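PDB 2ZD2: ATP12 ATPase from Paracoccus denitrificans, which probably serves as an assembly chaperone for F1-ATPase, helping to handle the alpha subunit before it joins the complex. Local coordinates for residues T125-P130 with L148-E153; D117-W122 with G178-R183. The protein carries 1 engineered substitution. One frame throughout, in Å; residues are numbered along the deposited sequence.

Followed from the N terminus, the chain passes a small three-stranded antiparallel sheet and several helices before helix 106-126, on which both contacts depend. Its 117-122 turns take part in interaction 2, and the turn that follows its C-terminal end, Leu-127 to Ala-129, makes interaction 1. The latter closes first, when helix 144-155 brings 148-153 back against 125-130. Helix 159-170 follows, and helix 175-182 then presents 178-183 to 117-122, closing a longer loop in which interaction 1 is nested. Centres about 11 Å apart, the two contacts touch where Leu-127 meets Leu-179 and Trp-122, so helices 106-126, 144-155 and 175-182 meet around these side chains.

Interaction 1: residues T125-P130 with L148-E153; sequences TELRAP and LKLRAE
Leu-150 drives its CD2 methyl against the side chain of Ala-129, and this is the tight part of the contact: CD2 lies 3.5 Å from Ala-129 CB, closer than carbons usually pack. The same methyl meets Leu-127 CD1 at 4.0 Å, the two leucines crossing nearly at right angles. Glu-153, its chain folded at chi2 (-61°), brings a carboxylate oxygen to the leucine, OE1 resting 3.7 Å from Leu-127 CD2.

The other side is more open to solvent and is held by a weak bond. Arg-128, with positive phi (53°), is the first residue past helix 106-126 to depart from helical backbone angles, and Lys-149 reaches its carbonyl with a bend at chi3 (-81°). The resulting bond, Lys-149 NZ to Arg-128 O, measures 3.0 Å, and CD and CE of the lysine also lie close to the same oxygen. Arg-128 NE stays 5.4 Å from Lys-149 NZ, so the two like charges come near without touching.

Behind these polar groups, Leu-127, just past helix 106-126, also packs on Leu-179, while Leu-150 leans on Leu-175 and Ile-176. Helix 144-155 is thereby seated beside helix 175-182, and the chain leaving Pro-130 runs on to strand 134-135, which pairs in parallel with strand 100-101.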
loop_
_atom_site.group_PDB
_atom_site.type_symbol
_atom_site.label_atom_id
_atom_site.label_comp_id
_atom_site.label_asym_id
_atom_site.label_seq_id
_atom_site.Cartn_x
_atom_site.Cartn_y
_atom_site.Cartn_z
ATOM N N THR A 125 7.503 -7.905 19.145
ATOM C CA THR A 125 8.699 -7.191 19.606
ATOM C C THR A 125 8.752 -5.694 19.268
ATOM O O THR A 125 8.802 -4.853 20.170
ATOM C CB THR A 125 9.983 -7.893 19.059
ATOM O OG1 THR A 125 10.016 -9.260 19.506
ATOM C CG2 THR A 125 11.244 -7.172 19.535
ATOM N N GLU A 126 8.745 -5.359 17.980
ATOM C CA GLU A 126 8.814 -3.958 17.564
ATOM C C GLU A 126 7.568 -3.129 17.821
ATOM O O GLU A 126 7.671 -1.985 18.228
ATOM C CB GLU A 126 9.174 -3.853 16.080
ATOM C CG GLU A 126 10.624 -4.167 15.746
ATOM C CD GLU A 126 11.597 -3.134 16.291
ATOM O OE1 GLU A 126 11.791 -3.092 17.522
ATOM O OE2 GLU A 126 12.168 -2.366 15.485
ATOM N N LEU A 127 6.388 -3.675 17.577
ATOM C CA LEU A 127 5.180 -2.890 17.807
ATOM C C LEU A 127 4.500 -3.244 19.125
ATOM O O LEU A 127 3.448 -2.688 19.448
ATOM C CB LEU A 127 4.178 -3.100 16.671
ATOM C CG LEU A 127 4.703 -3.033 15.238
ATOM C CD1 LEU A 127 3.531 -3.209 14.270
ATOM C CD2 LEU A 127 5.418 -1.714 15.010
ATOM N N ARG A 128 5.091 -4.171 19.874
ATOM C CA ARG A 128 4.511 -4.606 21.146
ATOM C C ARG A 128 3.067 -5.009 20.838
ATOM O O ARG A 128 2.123 -4.585 21.503
ATOM C CB ARG A 128 4.520 -3.454 22.156
ATOM C CG ARG A 128 5.820 -2.671 22.197
ATOM C CD ARG A 128 5.608 -1.347 22.914
ATOM N NE ARG A 128 5.317 -1.554 24.327
ATOM C CZ ARG A 128 6.221 -1.923 25.226
ATOM N NH1 ARG A 128 7.484 -2.122 24.864
ATOM N NH2 ARG A 128 5.860 -2.102 26.490
ATOM N N ALA A 129 2.905 -5.820 19.802
ATOM C CA ALA A 129 1.581 -6.248 19.395
ATOM C C ALA A 129 1.560 -7.722 19.071
ATOM O O ALA A 129 1.541 -8.112 17.907
ATOM C CB ALA A 129 1.116 -5.436 18.179
ATOM N N PRO A 130 1.596 -8.576 20.103
ATOM C CA PRO A 130 1.563 -10.012 19.823
ATOM C C PRO A 130 0.126 -10.402 19.450
ATOM O O PRO A 130 -0.813 -10.126 20.199
ATOM C CB PRO A 130 2.010 -10.626 21.147
ATOM C CG PRO A 130 1.457 -9.656 22.148
ATOM C CD PRO A 130 1.817 -8.322 21.539
ATOM N N LEU A 148 -5.669 -1.908 20.208
ATOM C CA LEU A 148 -5.458 -0.486 20.461
ATOM C C LEU A 148 -4.040 -0.083 20.083
ATOM O O LEU A 148 -3.812 1.008 19.559
ATOM C CB LEU A 148 -5.702 -0.172 21.934
ATOM C CG LEU A 148 -7.157 -0.296 22.359
ATOM C CD1 LEU A 148 -7.268 -0.083 23.860
ATOM C CD2 LEU A 148 -7.989 0.725 21.596
ATOM N N LYS A 149 -3.093 -0.980 20.326
ATOM C CA LYS A 149 -1.703 -0.701 20.031
ATOM C C LYS A 149 -1.470 -0.617 18.528
ATOM O O LYS A 149 -0.767 0.266 18.064
ATOM C CB LYS A 149 -0.795 -1.747 20.684
ATOM C CG LYS A 149 -0.567 -1.437 22.172
ATOM C CD LYS A 149 0.437 -2.333 22.855
ATOM C CE LYS A 149 -0.173 -3.642 23.253
ATOM N NZ LYS A 149 0.769 -4.369 24.147
ATOM N N LEU A 150 -2.088 -1.511 17.760
ATOM C CA LEU A 150 -1.923 -1.477 16.309
ATOM C C LEU A 150 -2.647 -0.284 15.687
ATOM O O LEU A 150 -2.114 0.383 14.794
ATOM C CB LEU A 150 -2.436 -2.788 15.688
ATOM C CG LEU A 150 -1.601 -4.006 16.064
ATOM C CD1 LEU A 150 -2.373 -5.286 15.714
ATOM C CD2 LEU A 150 -0.271 -3.957 15.338
ATOM N N ARG A 151 -3.865 -0.001 16.130
ATOM C CA ARG A 151 -4.574 1.146 15.563
ATOM C C ARG A 151 -3.782 2.436 15.848
ATOM O O ARG A 151 -3.826 3.397 15.073
ATOM C CB ARG A 151 -5.982 1.244 16.157
ATOM C CG ARG A 151 -6.863 0.038 15.845
ATOM C CD ARG A 151 -8.076 -0.056 16.767
ATOM N NE ARG A 151 -9.200 0.734 16.284
ATOM C CZ ARG A 151 -9.971 0.395 15.255
ATOM N NH1 ARG A 151 -9.749 -0.733 14.588
ATOM N NH2 ARG A 151 -10.974 1.189 14.892
ATOM N N ALA A 152 -3.039 2.447 16.950
ATOM C CA ALA A 152 -2.260 3.632 17.313
ATOM C C ALA A 152 -1.036 3.805 16.424
ATOM O O ALA A 152 -0.588 4.930 16.193
ATOM C CB ALA A 152 -1.838 3.558 18.777
ATOM N N GLU A 153 -0.498 2.694 15.929
ATOM C CA GLU A 153 0.662 2.733 15.051
ATOM C C GLU A 153 0.251 3.348 13.730
ATOM O O GLU A 153 1.015 4.098 13.124
ATOM C CB GLU A 153 1.212 1.334 14.791
ATOM C CG GLU A 153 1.645 0.591 16.038
ATOM C CD GLU A 153 2.754 1.294 16.785
ATOM O OE1 GLU A 153 3.883 1.365 16.253
ATOM O OE2 GLU A 153 2.494 1.781 17.908
#

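Interaction 2: residues D117-W122 with G178-R183; sequences DPLIDW and GLAVIR
Trp-122 turns one face of its indole toward Ala-180, whose CB stands 4.3 Å from the centroid of the six-membered ring and 28° off the ring normal, an off-centre CH-pi contact. On the opposite side of the ring plane, Leu-127 CD1 comes near CZ3 rather than over the ring centre. The edge is occupied as well: Arg-183 CB lies close to the ring plane, 3.9 Å from Trp-122 CZ2, and the carbonyl oxygen of Leu-119 lies in plane at the ring's edge. The Arg-183 guanidinium is inclined to the indole, with Ile-182 CD1 centred over one of its faces.

The indole gets there because its CG stands anti to the backbone N (chi1 170°), which projects the six-membered ring across the gap; Trp-122 CH2 ends 3.6 Å from Ala-180 CA. That reach matters in this helical domain because the local axes of 117-122 and 178-182 cross at 74° and approach no closer than 11.2 Å. The indole spans this distance by reaching the backbone of Leu-179 and Ala-180. Leu-119, one turn before the tryptophan, supports it by setting its CD1 3.8 Å from Ala-180 CB.

At the end of helix 175-182, Arg-183 starts toward the indole, then bends at chi2 and carries its charged end away, its side chain also touching Trp-230 of helix 210-232. Leu-119 packs in addition on Leu-98 and on Leu-194 of helix 188-195, and Leu-179 on Leu-165 of helix 159-170.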
loop_
_atom_site.group_PDB
_atom_site.type_symbol
_atom_site.label_atom_id
_atom_site.label_comp_id
_atom_site.label_asym_id
_atom_site.label_seq_id
_atom_site.Cartn_x
_atom_site.Cartn_y
_atom_site.Cartn_z
ATOM N N ASP A 117 5.611 -16.872 11.236
ATOM C CA ASP A 117 6.008 -16.744 12.633
ATOM C C ASP A 117 7.015 -15.635 12.888
ATOM O O ASP A 117 6.928 -14.935 13.904
ATOM C CB ASP A 117 6.521 -18.081 13.151
ATOM C CG ASP A 117 5.406 -19.080 13.316
ATOM O OD1 ASP A 117 4.235 -18.675 13.158
ATOM O OD2 ASP A 117 5.684 -20.259 13.603
ATOM N N PRO A 118 7.984 -15.444 11.969
ATOM C CA PRO A 118 8.987 -14.389 12.142
ATOM C C PRO A 118 8.351 -12.986 12.142
ATOM O O PRO A 118 8.810 -12.074 12.837
ATOM C CB PRO A 118 9.912 -14.606 10.953
ATOM C CG PRO A 118 9.843 -16.084 10.750
ATOM C CD PRO A 118 8.379 -16.360 10.886
ATOM N N LEU A 119 7.297 -12.821 11.349
ATOM C CA LEU A 119 6.600 -11.544 11.283
ATOM C C LEU A 119 5.729 -11.341 12.503
ATOM O O LEU A 119 5.574 -10.213 12.967
ATOM C CB LEU A 119 5.758 -11.427 9.999
ATOM C CG LEU A 119 6.499 -10.854 8.778
ATOM C CD1 LEU A 119 6.967 -9.426 9.091
ATOM C CD2 LEU A 119 7.679 -11.730 8.412
ATOM N N ILE A 120 5.157 -12.424 13.026
ATOM C CA ILE A 120 4.342 -12.312 14.230
ATOM C C ILE A 120 5.342 -11.925 15.340
ATOM O O ILE A 120 5.069 -11.033 16.142
ATOM C CB ILE A 120 3.617 -13.663 14.555
ATOM C CG1 ILE A 120 2.461 -13.892 13.567
ATOM C CG2 ILE A 120 3.094 -13.670 15.992
ATOM C CD1 ILE A 120 1.377 -12.850 13.626
ATOM N N ASP A 121 6.506 -12.579 15.360
ATOM C CA ASP A 121 7.544 -12.278 16.357
ATOM C C ASP A 121 7.981 -10.816 16.287
ATOM O O ASP A 121 8.186 -10.160 17.318
ATOM C CB ASP A 121 8.786 -13.155 16.143
ATOM C CG ASP A 121 8.537 -14.621 16.454
ATOM O OD1 ASP A 121 7.865 -14.903 17.466
ATOM O OD2 ASP A 121 9.025 -15.491 15.693
ATOM N N TRP A 122 8.132 -10.307 15.069
ATOM C CA TRP A 122 8.545 -8.917 14.870
ATOM C C TRP A 122 7.495 -7.950 15.408
ATOM O O TRP A 122 7.818 -6.931 16.012
ATOM C CB TRP A 122 8.775 -8.649 13.375
ATOM C CG TRP A 122 8.979 -7.200 13.035
ATOM C CD1 TRP A 122 10.119 -6.463 13.204
ATOM C CD2 TRP A 122 7.981 -6.293 12.538
ATOM N NE1 TRP A 122 9.888 -5.151 12.850
ATOM C CE2 TRP A 122 8.585 -5.022 12.441
ATOM C CE3 TRP A 122 6.630 -6.438 12.171
ATOM C CZ2 TRP A 122 7.886 -3.894 11.990
ATOM C CZ3 TRP A 122 5.935 -5.317 11.721
ATOM C CH2 TRP A 122 6.565 -4.062 11.638
ATOM N N GLY A 178 1.567 -4.963 6.029
ATOM C CA GLY A 178 1.625 -3.568 5.594
ATOM C C GLY A 178 2.574 -2.728 6.444
ATOM O O GLY A 178 3.357 -1.948 5.919
ATOM N N LEU A 179 2.512 -2.861 7.770
ATOM C CA LEU A 179 3.406 -2.088 8.620
ATOM C C LEU A 179 4.872 -2.544 8.491
ATOM O O LEU A 179 5.801 -1.735 8.589
ATOM C CB LEU A 179 2.928 -2.171 10.078
ATOM C CG LEU A 179 1.601 -1.501 10.429
ATOM C CD1 LEU A 179 1.180 -1.952 11.803
ATOM C CD2 LEU A 179 1.732 0.035 10.414
ATOM N N ALA A 180 5.083 -3.835 8.264
ATOM C CA ALA A 180 6.427 -4.364 8.094
ATOM C C ALA A 180 7.097 -3.732 6.841
ATOM O O ALA A 180 8.302 -3.471 6.823
ATOM C CB ALA A 180 6.369 -5.890 7.960
ATOM N N VAL A 181 6.318 -3.510 5.787
ATOM C CA VAL A 181 6.856 -2.885 4.583
ATOM C C VAL A 181 7.295 -1.457 4.843
ATOM O O VAL A 181 8.440 -1.077 4.518
ATOM C CB VAL A 181 5.822 -2.862 3.453
ATOM C CG1 VAL A 181 6.336 -2.035 2.273
ATOM C CG2 VAL A 181 5.511 -4.291 3.028
ATOM N N ILE A 182 6.405 -0.656 5.421
ATOM C CA ILE A 182 6.764 0.744 5.655
ATOM C C ILE A 182 7.793 0.953 6.764
ATOM O O ILE A 182 8.493 1.973 6.775
ATOM C CB ILE A 182 5.518 1.629 5.925
ATOM C CG1 ILE A 182 4.719 1.098 7.113
ATOM C CG2 ILE A 182 4.659 1.705 4.657
ATOM C CD1 ILE A 182 3.613 2.035 7.563
ATOM N N ARG A 183 7.908 -0.004 7.680
ATOM C CA ARG A 183 8.880 0.116 8.766
ATOM C C ARG A 183 10.234 -0.427 8.333
ATOM O O ARG A 183 11.226 -0.342 9.071
ATOM C CB ARG A 183 8.397 -0.616 10.032
ATOM C CG ARG A 183 7.140 -0.038 10.671
ATOM C CD ARG A 183 7.175 1.477 10.623
ATOM N NE ARG A 183 5.974 2.116 11.151
ATOM C CZ ARG A 183 5.739 3.423 11.070
ATOM N NH1 ARG A 183 6.624 4.221 10.475
ATOM N NH2 ARG A 183 4.635 3.937 11.590
#